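Solute carrier family 15 member 1 (Mus musculus, PDB 5A9D) takes up di- and tripeptides together with protons in the small intestine, the part described here being its extracellular domain. Local coordinates at residues A[99-104]-A[165-170]. Numbering follows the deposited sequence.
Sequences IRFVNT and YTYVIR
R100 lies against T166 on one face of two parallel strands, 99-103 and 165-170. R100 CB leaves the strand on the same side of the sheet as T166. With chi1 at 69°, CG sits between the backbone N and carbonyl carbon, and the extended chain brings NE alongside T166 OG1. R100 CG passes 3.5 Å from T166 OG1, and R100 CD runs on beside that oxygen. R100 NE then donates to T166 OG1 at 2.8 Å, with the oxygen close to the guanidinium plane. R100 CZ follows, also near this oxygen, and NH2 adds a weak bond to it. T166 OG1 is also hydrogen-bonded to D184. R100 NH1 forms a salt bridge with D86 of the second subunit, and NH2 is hydrogen-bonded to T72 of that subunit. A leucine here would probably leave T166 OG1 without its arginine donors and D86 of the second subunit without this cationic mate. Next along this face, V102 CG2 meets T166 CG2 at 3.5 Å. An aromatic pair lies on the other face. The edge of the Y167 ring points toward the face of F101, offset, planes at 75°. I99 CG2 sits over one face of the Y167 ring, toward its rim. At the strand end, I169 O accepts from both T104 N and T104 OG1, the hydroxyl 2.7 Å away on a lone pair. Backbone bonds join the strands as the central parallel pair of a mixed four-stranded sheet, part of an immunoglobulin-like beta sandwich.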
loop_
_atom_site.group_PDB
_atom_site.type_symbol
_atom_site.label_atom_id
_atom_site.label_comp_id
_atom_site.label_asym_id
_atom_site.label_seq_id
_atom_site.Cartn_x
_atom_site.Cartn_y
_atom_site.Cartn_z
ATOM N N ILE A 99 6.126 8.197 -10.742
ATOM C CA ILE A 99 7.341 7.420 -10.955
ATOM C C ILE A 99 7.597 6.543 -9.733
ATOM O O ILE A 99 7.562 7.025 -8.606
ATOM C CB ILE A 99 8.576 8.314 -11.295
ATOM C CG1 ILE A 99 8.374 9.104 -12.609
ATOM C CG2 ILE A 99 9.898 7.498 -11.340
ATOM C CD1 ILE A 99 9.416 10.257 -12.828
ATOM N N ARG A 100 7.869 5.263 -9.967
ATOM C CA ARG A 100 8.266 4.358 -8.889
ATOM C C ARG A 100 9.565 3.672 -9.333
ATOM O O ARG A 100 9.877 3.641 -10.523
ATOM C CB ARG A 100 7.162 3.338 -8.538
ATOM C CG ARG A 100 6.942 2.318 -9.633
ATOM C CD ARG A 100 6.074 1.197 -9.145
ATOM N NE ARG A 100 5.750 0.328 -10.266
ATOM C CZ ARG A 100 4.799 -0.590 -10.246
ATOM N NH1 ARG A 100 4.086 -0.792 -9.144
ATOM N NH2 ARG A 100 4.536 -1.300 -11.334
ATOM N N PHE A 101 10.340 3.209 -8.374
ATOM C CA PHE A 101 11.604 2.555 -8.662
ATOM C C PHE A 101 11.559 1.108 -8.204
ATOM O O PHE A 101 10.968 0.800 -7.178
ATOM C CB PHE A 101 12.765 3.286 -7.964
ATOM C CG PHE A 101 13.091 4.595 -8.642
ATOM C CD1 PHE A 101 12.403 5.762 -8.307
ATOM C CD2 PHE A 101 14.034 4.647 -9.672
ATOM C CE1 PHE A 101 12.667 6.962 -8.981
ATOM C CE2 PHE A 101 14.328 5.850 -10.317
ATOM C CZ PHE A 101 13.628 6.993 -9.991
ATOM N N VAL A 102 12.193 0.224 -8.984
ATOM C CA VAL A 102 12.289 -1.180 -8.659
ATOM C C VAL A 102 13.778 -1.437 -8.472
ATOM O O VAL A 102 14.572 -1.143 -9.366
ATOM C CB VAL A 102 11.643 -2.119 -9.727
ATOM C CG1 VAL A 102 12.063 -3.586 -9.525
ATOM C CG2 VAL A 102 10.123 -1.996 -9.714
ATOM N N ASN A 103 14.137 -2.031 -7.332
ATOM C CA ASN A 103 15.522 -2.356 -7.039
ATOM C C ASN A 103 15.786 -3.818 -7.347
ATOM O O ASN A 103 15.123 -4.672 -6.776
ATOM C CB ASN A 103 15.837 -2.020 -5.571
ATOM C CG ASN A 103 17.235 -2.376 -5.149
ATOM O OD1 ASN A 103 18.143 -2.464 -5.964
ATOM N ND2 ASN A 103 17.453 -2.505 -3.862
ATOM N N THR A 104 16.739 -4.126 -8.248
ATOM C CA THR A 104 17.082 -5.538 -8.512
ATOM C C THR A 104 18.411 -5.913 -7.847
ATOM O O THR A 104 18.853 -7.038 -7.978
ATOM C CB THR A 104 17.088 -5.874 -10.013
ATOM O OG1 THR A 104 18.234 -5.284 -10.618
ATOM C CG2 THR A 104 15.812 -5.447 -10.727
ATOM N N TYR A 165 5.473 5.662 -14.724
ATOM C CA TYR A 165 6.649 4.899 -15.133
ATOM C C TYR A 165 7.240 4.139 -13.970
ATOM O O TYR A 165 7.143 4.572 -12.824
ATOM C CB TYR A 165 7.740 5.817 -15.731
ATOM C CG TYR A 165 7.276 6.700 -16.872
ATOM C CD1 TYR A 165 7.301 6.244 -18.185
ATOM C CD2 TYR A 165 6.815 7.992 -16.636
ATOM C CE1 TYR A 165 6.857 7.044 -19.234
ATOM C CE2 TYR A 165 6.392 8.808 -17.676
ATOM C CZ TYR A 165 6.408 8.326 -18.972
ATOM O OH TYR A 165 5.980 9.139 -19.989
ATOM N N THR A 166 7.888 3.013 -14.293
ATOM C CA THR A 166 8.619 2.162 -13.369
ATOM C C THR A 166 10.050 2.188 -13.871
ATOM O O THR A 166 10.321 1.867 -15.025
ATOM C CB THR A 166 8.052 0.747 -13.347
ATOM O OG1 THR A 166 6.749 0.781 -12.807
ATOM C CG2 THR A 166 8.868 -0.189 -12.477
ATOM N N TYR A 167 10.938 2.623 -13.019
ATOM C CA TYR A 167 12.364 2.687 -13.333
ATOM C C TYR A 167 13.032 1.511 -12.637
ATOM O O TYR A 167 12.951 1.397 -11.412
ATOM C CB TYR A 167 12.899 4.059 -12.866
ATOM C CG TYR A 167 12.559 5.213 -13.794
ATOM C CD1 TYR A 167 11.391 5.208 -14.554
ATOM C CD2 TYR A 167 13.436 6.276 -13.967
ATOM C CE1 TYR A 167 11.112 6.234 -15.468
ATOM C CE2 TYR A 167 13.168 7.303 -14.880
ATOM C CZ TYR A 167 11.999 7.285 -15.615
ATOM O OH TYR A 167 11.732 8.309 -16.494
ATOM N N VAL A 168 13.547 0.551 -13.420
ATOM C CA VAL A 168 14.169 -0.665 -12.866
ATOM C C VAL A 168 15.670 -0.438 -12.766
ATOM O O VAL A 168 16.318 -0.211 -13.770
ATOM C CB VAL A 168 13.808 -1.948 -13.687
ATOM C CG1 VAL A 168 14.593 -3.161 -13.196
ATOM C CG2 VAL A 168 12.307 -2.235 -13.647
ATOM N N ILE A 169 16.213 -0.528 -11.551
ATOM C CA ILE A 169 17.628 -0.329 -11.269
ATOM C C ILE A 169 18.319 -1.671 -11.313
ATOM O O ILE A 169 17.933 -2.559 -10.557
ATOM C CB ILE A 169 17.775 0.337 -9.871
ATOM C CG1 ILE A 169 16.986 1.688 -9.822
ATOM C CG2 ILE A 169 19.290 0.482 -9.483
ATOM C CD1 ILE A 169 16.785 2.241 -8.311
ATOM N N ARG A 170 19.376 -1.810 -12.135
ATOM C CA ARG A 170 20.150 -3.062 -12.210
ATOM C C ARG A 170 21.632 -2.800 -12.354
ATOM O O ARG A 170 22.027 -1.658 -12.631
ATOM C CB ARG A 170 19.672 -3.916 -13.394
ATOM C CG ARG A 170 19.770 -3.221 -14.756
ATOM C CD ARG A 170 19.822 -4.249 -15.864
ATOM N NE ARG A 170 19.198 -3.755 -17.087
ATOM C CZ ARG A 170 19.378 -4.297 -18.287
ATOM N NH1 ARG A 170 20.195 -5.336 -18.440
ATOM N NH2 ARG A 170 18.752 -3.801 -19.346
#